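Local coordinates for fimbrial subunit type 1 (Actinomyces oris, PDB 3UXF), which serves as the major structural subunit of the fimbriae that Actinomyces oris displays on its cell surface, at residues V185-T190 and T347-K352; T202-T207 and Q297-A302; V226-K231 and H268-I273; L238-K243 and Y258-A263. One frame throughout, in Å; residues are numbered along the deposited sequence. Where two conformers were deposited one is given.

Interaction 1: residues V185-T190 and T347-K352; sequences VDKQVT and TPVLSK
Val349 is the side chain on which Lys187 and Val189 converge, where two strands meet along one side of an isopeptide-bearing beta sandwich. Strand 185-190 borders one sheet and strand 349-352, part of the long strand 344-362, belongs to the other; their axes run nearly parallel, 18° apart, at 7.0 Å, with no direct hydrogen bond between the two segments. The extended chain of Lys187 crosses Val349 at about a right angle, bringing CE to 3.8 Å from Val349 CG2. Val189 slides past Val349 in the opposite direction, its CB 4.0 Å from the same CG2. In Val349 a chi1 of -66° sets CG1 beside the backbone N and leaves CG2 between N and the carbonyl carbon, where it meets both partners. The other methyl, CG1, presses tightly on the backbone, 3.0 Å from Lys187 O. Beyond the crossing, Lys187 NZ is joined covalently to Asn316 CG, an intramolecular isopeptide bond between the sheets, and it also hydrogen-bonds Asp227 OD2. Around Thr347 two waters bridge the segments: one takes a bond from Thr347 N and gives one to Val185 O, the other accepts from Lys187 N and from Thr347 OG1. At the far end Val189 CG2 reaches Ser351 OG, a hydroxyl bonded to Asp191, at 3.8 Å.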
loop_
_atom_site.group_PDB
_atom_site.type_symbol
_atom_site.label_atom_id
_atom_site.label_comp_id
_atom_site.label_asym_id
_atom_site.label_seq_id
_atom_site.Cartn_x
_atom_site.Cartn_y
_atom_site.Cartn_z
ATOM N N VAL A 185 1.202 3.888 -5.123
ATOM C CA VAL A 185 0.537 2.603 -5.102
ATOM C C VAL A 185 0.198 2.344 -3.650
ATOM O O VAL A 185 0.984 2.664 -2.757
ATOM C CB VAL A 185 1.413 1.487 -5.677
ATOM C CG1 VAL A 185 1.748 1.777 -7.158
ATOM C CG2 VAL A 185 2.684 1.312 -4.854
ATOM N N ASP A 186 -0.956 1.734 -3.394
ATOM C CA ASP A 186 -1.418 1.590 -2.033
ATOM C C ASP A 186 -2.209 0.305 -1.897
ATOM O O ASP A 186 -2.790 -0.162 -2.882
ATOM C CB ASP A 186 -2.347 2.758 -1.679
ATOM C CG ASP A 186 -1.594 4.093 -1.637
ATOM O OD1 ASP A 186 -0.927 4.362 -0.603
ATOM O OD2 ASP A 186 -1.653 4.875 -2.631
ATOM N N LYS A 187 -2.127 -0.301 -0.717
ATOM C CA LYS A 187 -2.977 -1.459 -0.423
ATOM C C LYS A 187 -3.702 -1.212 0.876
ATOM O O LYS A 187 -3.107 -0.696 1.824
ATOM C CB LYS A 187 -2.142 -2.748 -0.300
ATOM C CG LYS A 187 -3.037 -3.963 -0.017
ATOM C CD LYS A 187 -2.191 -5.296 -0.161
ATOM C CE LYS A 187 -3.069 -6.443 0.306
ATOM N NZ LYS A 187 -2.588 -7.776 -0.173
ATOM N N GLN A 188 -4.982 -1.568 0.909
ATOM C CA GLN A 188 -5.766 -1.485 2.134
ATOM C C GLN A 188 -6.365 -2.831 2.432
ATOM O O GLN A 188 -6.530 -3.692 1.542
ATOM C CB GLN A 188 -6.945 -0.540 1.924
ATOM C CG GLN A 188 -6.487 0.897 1.611
ATOM C CD GLN A 188 -7.620 1.746 1.110
ATOM O OE1 GLN A 188 -7.903 1.786 -0.086
ATOM N NE2 GLN A 188 -8.308 2.433 2.035
ATOM N N VAL A 189 -6.741 -3.009 3.686
ATOM C CA VAL A 189 -7.454 -4.221 4.077
ATOM C C VAL A 189 -8.708 -3.814 4.826
ATOM O O VAL A 189 -8.706 -2.840 5.595
ATOM C CB VAL A 189 -6.577 -5.152 4.945
ATOM C CG1 VAL A 189 -6.162 -4.469 6.247
ATOM C CG2 VAL A 189 -7.308 -6.455 5.283
ATOM N N THR A 190 -9.805 -4.539 4.592
ATOM C CA THR A 190 -11.005 -4.329 5.371
ATOM C C THR A 190 -11.263 -5.613 6.133
ATOM O O THR A 190 -11.596 -6.623 5.522
ATOM C CB THR A 190 -12.215 -4.039 4.457
ATOM O OG1 THR A 190 -11.934 -2.878 3.654
ATOM C CG2 THR A 190 -13.459 -3.765 5.297
ATOM N N THR A 347 3.294 -0.421 0.769
ATOM C CA THR A 347 3.646 -0.851 2.106
ATOM C C THR A 347 2.749 -2.050 2.408
ATOM O O THR A 347 1.645 -2.148 1.850
ATOM C CB THR A 347 3.391 0.261 3.081
ATOM O OG1 THR A 347 2.138 0.836 2.772
ATOM C CG2 THR A 347 4.405 1.366 2.838
ATOM N N PRO A 348 3.218 -2.975 3.252
ATOM C CA PRO A 348 2.383 -4.110 3.651
ATOM C C PRO A 348 1.242 -3.633 4.535
ATOM O O PRO A 348 1.341 -2.586 5.179
ATOM C CB PRO A 348 3.334 -4.997 4.461
ATOM C CG PRO A 348 4.393 -4.043 4.965
ATOM C CD PRO A 348 4.558 -3.022 3.862
ATOM N N VAL A 349 0.154 -4.384 4.516
ATOM C CA VAL A 349 -0.943 -4.160 5.453
ATOM C C VAL A 349 -1.103 -5.402 6.292
ATOM O O VAL A 349 -0.892 -6.507 5.796
ATOM C CB VAL A 349 -2.299 -3.848 4.733
ATOM C CG1 VAL A 349 -2.209 -2.542 4.021
ATOM C CG2 VAL A 349 -2.751 -4.961 3.762
ATOM N N LEU A 350 -1.490 -5.218 7.547
ATOM C CA LEU A 350 -1.601 -6.317 8.502
ATOM C C LEU A 350 -2.996 -6.445 9.070
ATOM O O LEU A 350 -3.710 -5.437 9.245
ATOM C CB LEU A 350 -0.685 -6.081 9.700
ATOM C CG LEU A 350 0.787 -5.853 9.362
ATOM C CD1 LEU A 350 1.572 -5.654 10.651
ATOM C CD2 LEU A 350 1.356 -7.003 8.574
ATOM N N SER A 351 -3.379 -7.693 9.328
ATOM C CA SER A 351 -4.502 -8.062 10.210
ATOM C C SER A 351 -3.900 -8.851 11.379
ATOM O O SER A 351 -2.984 -9.659 11.185
ATOM C CB SER A 351 -5.511 -8.946 9.468
ATOM O OG SER A 351 -6.041 -8.302 8.324
ATOM N N LYS A 352 -4.390 -8.588 12.592
ATOM C CA LYS A 352 -3.796 -9.199 13.796
ATOM C C LYS A 352 -4.862 -9.946 14.594
ATOM O O LYS A 352 -5.825 -9.349 15.057
ATOM C CB LYS A 352 -3.109 -8.124 14.650
ATOM C CG LYS A 352 -2.008 -7.400 13.917
ATOM C CD LYS A 352 -1.456 -6.278 14.809
ATOM C CE LYS A 352 -0.360 -5.510 14.075
ATOM N NZ LYS A 352 0.964 -6.210 14.176
HETATM O O HOH W 1 1.818 2.099 -0.164
HETATM O O HOH W 2 -0.274 0.391 1.303
#

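Interaction 2: residues T202-T207 and Q297-A302; sequences TYTITT and QVTLNA
Chi1 of -54° and -60° puts OG1 beside the backbone N in Thr202 and Thr299 and sends both CG2 methyls anti to it, which drives them together across an antiparallel ladder inside one sheet of the beta sandwich. The gap between these CG2 atoms, 3.5 Å, is tighter than usual for carbons. Thr204 CG2 likewise meets CG of the extended Gln297, at 3.6 Å. The hydroxyls of Thr202, Thr204 and Thr206 are each linked by one water to the residue paired with them: Asn301 OD1, Thr299 OG1 and Gln297 NE2. Asn301 ND2 hydrogen-bonds Thr239 OG1 outside the ladder. On the other face, turned to the core, Ile205 CD1 touches Leu300 CD1 at 4.2 Å, and Ala302 CB lies obliquely against the Tyr203 ring. Four backbone bonds hold the ladder, two each for the hydrogen-bonded pairs Tyr203-Leu300 and Ile205-Val298. CA atoms of the non-hydrogen-bonded pairs add CA-H...O contacts to the neighbouring carbonyls, such as Gln297 CA to Ile205 O at 3.2 Å.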
loop_
_atom_site.group_PDB
_atom_site.type_symbol
_atom_site.label_atom_id
_atom_site.label_comp_id
_atom_site.label_asym_id
_atom_site.label_seq_id
_atom_site.Cartn_x
_atom_site.Cartn_y
_atom_site.Cartn_z
ATOM N N THR A 202 -11.297 -8.407 2.926
ATOM C CA THR A 202 -11.239 -7.804 1.603
ATOM C C THR A 202 -9.966 -6.968 1.452
ATOM O O THR A 202 -9.646 -6.167 2.338
ATOM C CB THR A 202 -12.408 -6.838 1.370
ATOM O OG1 THR A 202 -13.669 -7.495 1.630
ATOM C CG2 THR A 202 -12.406 -6.339 -0.071
ATOM N N TYR A 203 -9.248 -7.166 0.354
ATOM C CA TYR A 203 -8.092 -6.324 0.055
ATOM C C TYR A 203 -8.378 -5.400 -1.115
ATOM O O TYR A 203 -9.051 -5.791 -2.080
ATOM C CB TYR A 203 -6.894 -7.197 -0.309
ATOM C CG TYR A 203 -6.334 -7.992 0.859
ATOM C CD1 TYR A 203 -5.872 -7.362 2.000
ATOM C CD2 TYR A 203 -6.241 -9.376 0.797
ATOM C CE1 TYR A 203 -5.328 -8.053 3.048
ATOM C CE2 TYR A 203 -5.681 -10.101 1.853
ATOM C CZ TYR A 203 -5.240 -9.447 2.977
ATOM O OH TYR A 203 -4.693 -10.161 4.029
ATOM N N THR A 204 -7.914 -4.148 -1.020
ATOM C CA THR A 204 -8.156 -3.181 -2.081
ATOM C C THR A 204 -6.826 -2.594 -2.454
ATOM O O THR A 204 -6.121 -2.047 -1.600
ATOM C CB THR A 204 -9.113 -2.057 -1.635
ATOM O OG1 THR A 204 -10.318 -2.615 -1.082
ATOM C CG2 THR A 204 -9.430 -1.109 -2.827
ATOM N N ILE A 205 -6.433 -2.763 -3.719
ATOM C CA ILE A 205 -5.135 -2.290 -4.188
ATOM C C ILE A 205 -5.366 -1.163 -5.192
ATOM O O ILE A 205 -6.131 -1.306 -6.125
ATOM C CB ILE A 205 -4.354 -3.413 -4.894
ATOM C CG1 ILE A 205 -4.199 -4.605 -3.958
ATOM C CG2 ILE A 205 -3.009 -2.886 -5.402
ATOM C CD1 ILE A 205 -3.897 -5.864 -4.721
ATOM N N THR A 206 -4.739 -0.002 -4.981
ATOM C CA THR A 206 -5.004 1.136 -5.829
ATOM C C THR A 206 -3.696 1.643 -6.381
ATOM O O THR A 206 -2.785 1.962 -5.610
ATOM C CB THR A 206 -5.727 2.260 -5.023
ATOM O OG1 THR A 206 -6.884 1.708 -4.378
ATOM C CG2 THR A 206 -6.209 3.372 -5.942
ATOM N N THR A 207 -3.601 1.686 -7.702
ATOM C CA THR A 207 -2.302 1.967 -8.356
ATOM C C THR A 207 -2.418 3.082 -9.388
ATOM O O THR A 207 -3.314 3.071 -10.252
ATOM C CB THR A 207 -1.756 0.708 -9.058
ATOM O OG1 THR A 207 -2.775 0.137 -9.883
ATOM C CG2 THR A 207 -1.351 -0.317 -8.044
ATOM N N GLN A 297 -8.103 0.131 -9.534
ATOM C CA GLN A 297 -8.432 -0.369 -8.220
ATOM C C GLN A 297 -8.798 -1.854 -8.361
ATOM O O GLN A 297 -9.736 -2.237 -9.080
ATOM C CB GLN A 297 -9.626 0.386 -7.614
ATOM C CG GLN A 297 -9.977 -0.060 -6.238
ATOM C CD GLN A 297 -11.365 0.416 -5.841
ATOM O OE1 GLN A 297 -12.389 -0.177 -6.244
ATOM N NE2 GLN A 297 -11.415 1.506 -5.092
ATOM N N VAL A 298 -8.035 -2.683 -7.665
ATOM C CA VAL A 298 -8.261 -4.124 -7.669
ATOM C C VAL A 298 -8.791 -4.531 -6.290
ATOM O O VAL A 298 -8.138 -4.305 -5.283
ATOM C CB VAL A 298 -6.941 -4.871 -7.981
ATOM C CG1 VAL A 298 -7.089 -6.377 -7.730
ATOM C CG2 VAL A 298 -6.502 -4.637 -9.416
ATOM N N THR A 299 -9.919 -5.233 -6.266
ATOM C CA THR A 299 -10.458 -5.752 -4.997
ATOM C C THR A 299 -10.266 -7.255 -5.045
ATOM O O THR A 299 -10.665 -7.878 -6.052
ATOM C CB THR A 299 -11.951 -5.418 -4.853
ATOM O OG1 THR A 299 -12.124 -3.997 -4.879
ATOM C CG2 THR A 299 -12.488 -5.970 -3.525
ATOM N N LEU A 300 -9.621 -7.797 -4.007
ATOM C CA LEU A 300 -9.442 -9.247 -3.858
ATOM C C LEU A 300 -10.225 -9.663 -2.648
ATOM O O LEU A 300 -10.124 -9.029 -1.585
ATOM C CB LEU A 300 -7.963 -9.607 -3.714
ATOM C CG LEU A 300 -7.080 -9.251 -4.926
ATOM C CD1 LEU A 300 -5.608 -9.682 -4.643
ATOM C CD2 LEU A 300 -7.637 -9.874 -6.214
ATOM N N ASN A 301 -11.006 -10.736 -2.778
ATOM C CA ASN A 301 -11.835 -11.184 -1.663
ATOM C C ASN A 301 -11.197 -12.435 -1.078
ATOM O O ASN A 301 -11.371 -13.544 -1.615
ATOM C CB ASN A 301 -13.235 -11.439 -2.192
ATOM C CG ASN A 301 -13.859 -10.180 -2.782
ATOM O OD1 ASN A 301 -14.182 -9.192 -2.064
ATOM N ND2 ASN A 301 -14.090 -10.217 -4.091
ATOM N N ALA A 302 -10.446 -12.265 0.008
ATOM C CA ALA A 302 -9.653 -13.337 0.568
ATOM C C ALA A 302 -10.522 -14.251 1.413
ATOM O O ALA A 302 -11.267 -13.798 2.268
ATOM C CB ALA A 302 -8.533 -12.769 1.412
HETATM O O HOH W 3 -14.366 -9.871 0.652
HETATM O O HOH W 4 -12.634 -2.650 -2.627
HETATM O O HOH W 5 -9.238 2.948 -4.087
#

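Interaction 3: residues V226-K231 and H268-I273; sequences VDRLDK and HNWATI
The imidazole of His268 carries Arg228 over one face: CD sits above the ring centre, 3.5 Å from the centroid, and beyond it the guanidinium lies flat on the ring, planes 2° apart and centres 4.2 Å apart, with His268 NE2 offset toward the guanidinium rim. Trp270 receives the same arginine over a face of its indole, CG lying toward the rim of the six-membered ring, while Val226 CG1 comes in at the edge, 3.8 Å from CE3. The extended first two torsions of Arg228 carry CG and CD past both rings; the bend at chi3 (74°) then lays the guanidinium over His268. Arg228 and Trp270 share one face of an antiparallel pair, strands 226-229 and 269-273 of the second sheet of the sandwich, with His268 beside them at its end; four backbone bonds tie the pair. On the opposite face, inside the sandwich, Leu229 CD1 packs on Ala271 CB at 3.8 Å, and the side chain of Asp227 touches Leu300 of the facing sheet. Near the turn, Asn269 ND2 donates to a water held by Asp230 O, and Lys231 CE lies 3.5 Å from Asn269 OD1. A guanidinium spread over imidazole and anchored by NH1 to Thr339 O pairs charge with pi density, which would probably disfavour a proton on His268.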
loop_
_atom_site.group_PDB
_atom_site.type_symbol
_atom_site.label_atom_id
_atom_site.label_comp_id
_atom_site.label_asym_id
_atom_site.label_seq_id
_atom_site.Cartn_x
_atom_site.Cartn_y
_atom_site.Cartn_z
ATOM N N VAL A 226 0.449 -7.095 -8.963
ATOM C CA VAL A 226 0.813 -8.399 -8.402
ATOM C C VAL A 226 0.567 -8.386 -6.927
ATOM O O VAL A 226 0.956 -7.446 -6.230
ATOM C CB VAL A 226 2.301 -8.715 -8.677
ATOM C CG1 VAL A 226 2.662 -10.111 -8.096
ATOM C CG2 VAL A 226 2.554 -8.689 -10.206
ATOM N N ASP A 227 -0.092 -9.434 -6.418
ATOM C CA ASP A 227 -0.299 -9.518 -5.005
ATOM C C ASP A 227 0.455 -10.740 -4.466
ATOM O O ASP A 227 0.297 -11.872 -4.958
ATOM C CB ASP A 227 -1.783 -9.642 -4.681
ATOM C CG ASP A 227 -2.034 -9.488 -3.234
ATOM O OD1 ASP A 227 -1.579 -10.327 -2.429
ATOM O OD2 ASP A 227 -2.685 -8.498 -2.893
ATOM N N ARG A 228 1.282 -10.496 -3.459
ATOM C CA ARG A 228 1.954 -11.580 -2.751
ATOM C C ARG A 228 1.029 -12.077 -1.652
ATOM O O ARG A 228 0.812 -11.394 -0.654
ATOM C CB ARG A 228 3.294 -11.135 -2.182
ATOM C CG ARG A 228 4.042 -12.314 -1.543
ATOM C CD ARG A 228 5.395 -11.863 -0.994
ATOM N NE ARG A 228 5.205 -11.102 0.232
ATOM C CZ ARG A 228 6.204 -10.594 0.936
ATOM N NH1 ARG A 228 7.457 -10.754 0.503
ATOM N NH2 ARG A 228 5.964 -9.921 2.051
ATOM N N LEU A 229 0.502 -13.283 -1.840
ATOM C CA LEU A 229 -0.552 -13.811 -0.965
ATOM C C LEU A 229 0.012 -14.751 0.076
ATOM O O LEU A 229 0.744 -15.683 -0.231
ATOM C CB LEU A 229 -1.535 -14.654 -1.775
ATOM C CG LEU A 229 -2.401 -13.920 -2.803
ATOM C CD1 LEU A 229 -3.074 -14.875 -3.760
ATOM C CD2 LEU A 229 -3.441 -13.095 -2.029
ATOM N N ASP A 230 -0.367 -14.524 1.323
ATOM C CA ASP A 230 -0.081 -15.493 2.357
ATOM C C ASP A 230 -0.706 -16.829 1.944
ATOM O O ASP A 230 -1.818 -16.886 1.408
ATOM C CB ASP A 230 -0.700 -14.966 3.647
ATOM C CG ASP A 230 -0.359 -15.812 4.860
ATOM O OD1 ASP A 230 -0.964 -16.891 5.014
ATOM O OD2 ASP A 230 0.479 -15.385 5.686
ATOM N N LYS A 231 0.025 -17.908 2.196
ATOM C CA LYS A 231 -0.490 -19.216 1.814
ATOM C C LYS A 231 -1.754 -19.674 2.533
ATOM O O LYS A 231 -2.414 -20.614 2.066
ATOM C CB LYS A 231 0.592 -20.273 1.979
ATOM C CG LYS A 231 1.727 -20.098 1.007
ATOM C CD LYS A 231 2.356 -21.440 0.703
ATOM C CE LYS A 231 3.328 -21.288 -0.464
ATOM N NZ LYS A 231 3.948 -22.577 -0.864
ATOM N N HIS A 268 5.018 -18.049 -0.349
ATOM C CA HIS A 268 3.756 -17.330 -0.552
ATOM C C HIS A 268 3.153 -17.887 -1.812
ATOM O O HIS A 268 3.817 -18.605 -2.567
ATOM C CB HIS A 268 4.055 -15.859 -0.839
ATOM C CG HIS A 268 4.876 -15.211 0.220
ATOM N ND1 HIS A 268 6.253 -15.178 0.182
ATOM C CD2 HIS A 268 4.508 -14.543 1.338
ATOM C CE1 HIS A 268 6.698 -14.515 1.236
ATOM N NE2 HIS A 268 5.662 -14.123 1.949
ATOM N N ASN A 269 1.907 -17.525 -2.077
ATOM C CA ASN A 269 1.373 -17.684 -3.418
ATOM C C ASN A 269 1.218 -16.323 -4.051
ATOM O O ASN A 269 1.629 -15.313 -3.462
ATOM C CB ASN A 269 0.039 -18.414 -3.397
ATOM C CG ASN A 269 0.177 -19.796 -2.815
ATOM O OD1 ASN A 269 1.147 -20.484 -3.103
ATOM N ND2 ASN A 269 -0.779 -20.201 -1.974
ATOM N N TRP A 270 0.729 -16.325 -5.288
ATOM C CA TRP A 270 0.836 -15.124 -6.113
ATOM C C TRP A 270 -0.406 -14.932 -6.966
ATOM O O TRP A 270 -0.987 -15.891 -7.482
ATOM C CB TRP A 270 2.055 -15.222 -7.037
ATOM C CG TRP A 270 3.311 -15.317 -6.304
ATOM C CD1 TRP A 270 3.986 -16.475 -5.963
ATOM C CD2 TRP A 270 4.092 -14.234 -5.799
ATOM N NE1 TRP A 270 5.125 -16.157 -5.285
ATOM C CE2 TRP A 270 5.226 -14.794 -5.165
ATOM C CE3 TRP A 270 3.958 -12.837 -5.822
ATOM C CZ2 TRP A 270 6.218 -14.019 -4.558
ATOM C CZ3 TRP A 270 4.968 -12.067 -5.219
ATOM C CH2 TRP A 270 6.073 -12.665 -4.593
ATOM N N ALA A 271 -0.864 -13.671 -7.082
ATOM C CA ALA A 271 -2.006 -13.363 -7.932
ATOM C C ALA A 271 -1.635 -12.133 -8.730
ATOM O O ALA A 271 -1.235 -11.127 -8.153
ATOM C CB ALA A 271 -3.223 -13.048 -7.085
ATOM N N THR A 272 -1.768 -12.203 -10.048
ATOM C CA THR A 272 -1.487 -11.053 -10.899
ATOM C C THR A 272 -2.761 -10.677 -11.643
ATOM O O THR A 272 -3.421 -11.539 -12.261
ATOM C CB THR A 272 -0.434 -11.412 -11.958
ATOM O OG1 THR A 272 0.781 -11.778 -11.294
ATOM C CG2 THR A 272 -0.139 -10.202 -12.855
ATOM N N ILE A 273 -3.117 -9.393 -11.592
ATOM C CA ILE A 273 -4.132 -8.862 -12.490
ATOM C C ILE A 273 -3.371 -8.237 -13.644
ATOM O O ILE A 273 -2.592 -7.305 -13.452
ATOM C CB ILE A 273 -5.043 -7.818 -11.787
ATOM C CG1 ILE A 273 -5.904 -8.466 -10.707
ATOM C CG2 ILE A 273 -5.900 -7.047 -12.814
ATOM C CD1 ILE A 273 -6.961 -9.393 -11.198
HETATM O O HOH W 6 -2.612 -18.169 -1.104
HETATM O O HOH W 7 -2.264 -21.966 -0.110
#

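Interaction 4: residues L238-K243 and Y258-A263; sequences LTPVVK and YTLITA
Tyr258 lays its ring against Val242, the two side chains sliding past each other in opposite directions. Its CB points toward segment 238-243, and chi1 of 64° sets CG between the backbone N and carbonyl carbon, which brings the ring alongside Val242. From CG, 4.0 Å below Val242 CG2, the ring runs under that methyl, which rides over the centre of one face, 3.5 Å from the centroid and 13° off the normal, a CH-pi contact. CE2 also meets Val242 CB at 3.6 Å, and CZ is the ring atom nearest CG2. At the tip, OH is bonded to two waters. One water, its O 2.6 Å from Tyr258 OH and in the plane of the ring at its edge, donates to Pro240 O; the other accepts from Val242 N, so that the phenol reaches two backbone groups of the facing segment indirectly. The contact spans the beta sandwich: strand 241-243 belongs to the sheet that also holds 295-302, strand 258-263 to the opposing one beside 269-275, and no direct hydrogen bond joins the two segments. Farther along, Pro240 and Leu260 cross at about a right angle, CG of the proline 3.7 Å from CD2 of the leucine. Beyond them Leu238 and Thr262 reach toward each other tip to tip, Leu238 CD1 to Thr262 CG2 at 3.9 Å.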
loop_
_atom_site.group_PDB
_atom_site.type_symbol
_atom_site.label_atom_id
_atom_site.label_comp_id
_atom_site.label_asym_id
_atom_site.label_seq_id
_atom_site.Cartn_x
_atom_site.Cartn_y
_atom_site.Cartn_z
ATOM N N LEU A 238 -10.616 -15.811 -5.220
ATOM C CA LEU A 238 -10.383 -14.387 -4.933
ATOM C C LEU A 238 -11.497 -13.466 -5.447
ATOM O O LEU A 238 -11.521 -12.264 -5.102
ATOM C CB LEU A 238 -9.034 -13.993 -5.553
ATOM C CG LEU A 238 -7.801 -14.582 -4.866
ATOM C CD1 LEU A 238 -6.576 -14.383 -5.803
ATOM C CD2 LEU A 238 -7.561 -14.021 -3.457
ATOM N N THR A 239 -12.397 -13.986 -6.291
ATOM C CA THR A 239 -13.459 -13.209 -6.960
ATOM C C THR A 239 -13.125 -11.733 -7.190
ATOM O O THR A 239 -13.805 -10.862 -6.662
ATOM C CB THR A 239 -14.827 -13.315 -6.259
ATOM O OG1 THR A 239 -14.717 -12.982 -4.871
ATOM C CG2 THR A 239 -15.335 -14.751 -6.358
ATOM N N PRO A 240 -12.090 -11.468 -7.986
ATOM C CA PRO A 240 -11.617 -10.088 -8.141
ATOM C C PRO A 240 -12.650 -9.167 -8.805
ATOM O O PRO A 240 -13.436 -9.626 -9.664
ATOM C CB PRO A 240 -10.415 -10.217 -9.077
ATOM C CG PRO A 240 -10.551 -11.588 -9.711
ATOM C CD PRO A 240 -11.287 -12.440 -8.762
ATOM N N VAL A 241 -12.573 -7.878 -8.439
ATOM C CA VAL A 241 -13.297 -6.813 -9.105
ATOM C C VAL A 241 -12.234 -5.781 -9.457
ATOM O O VAL A 241 -11.402 -5.441 -8.609
ATOM C CB VAL A 241 -14.357 -6.186 -8.197
ATOM C CG1 VAL A 241 -15.014 -5.023 -8.916
ATOM C CG2 VAL A 241 -15.401 -7.223 -7.869
ATOM N N VAL A 242 -12.227 -5.332 -10.710
ATOM C CA VAL A 242 -11.232 -4.381 -11.192
ATOM C C VAL A 242 -11.948 -3.163 -11.747
ATOM O O VAL A 242 -12.855 -3.293 -12.559
ATOM C CB VAL A 242 -10.346 -4.972 -12.305
ATOM C CG1 VAL A 242 -9.260 -3.970 -12.722
ATOM C CG2 VAL A 242 -9.709 -6.292 -11.795
ATOM N N LYS A 243 -11.532 -1.998 -11.292
ATOM C CA LYS A 243 -12.145 -0.734 -11.721
ATOM C C LYS A 243 -11.098 0.281 -12.100
ATOM O O LYS A 243 -9.954 0.226 -11.648
ATOM C CB LYS A 243 -12.952 -0.119 -10.578
ATOM C CG LYS A 243 -14.093 -1.040 -10.046
ATOM C CD LYS A 243 -14.871 -0.303 -8.980
ATOM C CE LYS A 243 -16.051 -1.132 -8.542
ATOM N NZ LYS A 243 -16.879 -0.333 -7.578
ATOM N N TYR A 258 -9.018 -7.631 -18.511
ATOM C CA TYR A 258 -7.908 -8.148 -17.705
ATOM C C TYR A 258 -8.057 -9.631 -17.535
ATOM O O TYR A 258 -9.127 -10.196 -17.781
ATOM C CB TYR A 258 -7.893 -7.501 -16.304
ATOM C CG TYR A 258 -9.114 -7.826 -15.472
ATOM C CD1 TYR A 258 -9.144 -8.948 -14.654
ATOM C CD2 TYR A 258 -10.259 -7.023 -15.524
ATOM C CE1 TYR A 258 -10.256 -9.247 -13.882
ATOM C CE2 TYR A 258 -11.372 -7.314 -14.768
ATOM C CZ TYR A 258 -11.374 -8.437 -13.972
ATOM O OH TYR A 258 -12.496 -8.712 -13.230
ATOM N N THR A 259 -6.981 -10.305 -17.146
ATOM C CA THR A 259 -7.113 -11.688 -16.693
ATOM C C THR A 259 -6.402 -11.840 -15.341
ATOM O O THR A 259 -5.353 -11.190 -15.116
ATOM C CB THR A 259 -6.586 -12.708 -17.755
ATOM O OG1 THR A 259 -5.211 -12.988 -17.545
ATOM C CG2 THR A 259 -6.685 -12.169 -19.152
ATOM N N LEU A 260 -6.980 -12.671 -14.465
ATOM C CA LEU A 260 -6.385 -12.992 -13.169
ATOM C C LEU A 260 -5.539 -14.239 -13.358
ATOM O O LEU A 260 -6.041 -15.242 -13.874
ATOM C CB LEU A 260 -7.442 -13.293 -12.101
ATOM C CG LEU A 260 -6.902 -13.869 -10.776
ATOM C CD1 LEU A 260 -6.001 -12.923 -9.979
ATOM C CD2 LEU A 260 -8.074 -14.281 -9.861
ATOM N N ILE A 261 -4.263 -14.158 -12.990
ATOM C CA ILE A 261 -3.362 -15.316 -13.062
ATOM C C ILE A 261 -2.837 -15.632 -11.674
ATOM O O ILE A 261 -2.145 -14.796 -11.099
ATOM C CB ILE A 261 -2.191 -15.013 -13.992
ATOM C CG1 ILE A 261 -2.739 -14.573 -15.349
ATOM C CG2 ILE A 261 -1.246 -16.228 -14.124
ATOM C CD1 ILE A 261 -1.722 -13.811 -16.160
ATOM N N THR A 262 -3.156 -16.802 -11.110
ATOM C CA THR A 262 -2.586 -17.149 -9.811
ATOM C C THR A 262 -1.555 -18.248 -9.964
ATOM O O THR A 262 -1.558 -18.993 -10.958
ATOM C CB THR A 262 -3.622 -17.615 -8.760
ATOM O OG1 THR A 262 -4.368 -18.742 -9.260
ATOM C CG2 THR A 262 -4.599 -16.500 -8.441
ATOM N N ALA A 263 -0.671 -18.353 -8.980
ATOM C CA ALA A 263 0.415 -19.340 -9.061
ATOM C C ALA A 263 0.879 -19.696 -7.656
ATOM O O ALA A 263 0.898 -18.850 -6.758
ATOM C CB ALA A 263 1.581 -18.812 -9.900
HETATM O O HOH W 8 -12.843 -10.920 -11.991
HETATM O O HOH W 9 -14.074 -6.536 -12.603
#

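In the fold
From the N terminus the chain passes through 185-190, 202-207, 226-231 and 238-243, then returns to their partners in reverse order, so the four contacts nest without crossing. Interaction 4 closes the shortest loop, 14 residues, inside the 36 of interaction 3, which lies within the 89 of interaction 2; interaction 1 encloses them all, with 156. Interactions 2 and 3 each knit neighbouring strands within one sheet, whereas 1 and 4 join the two sheets. Backbone bonds run on from interaction 2 to strands 185-190 and 241-245, and from interaction 3 to strand 258-264. Val298 of interaction 2 packs on Ile273 of interaction 3 across the core.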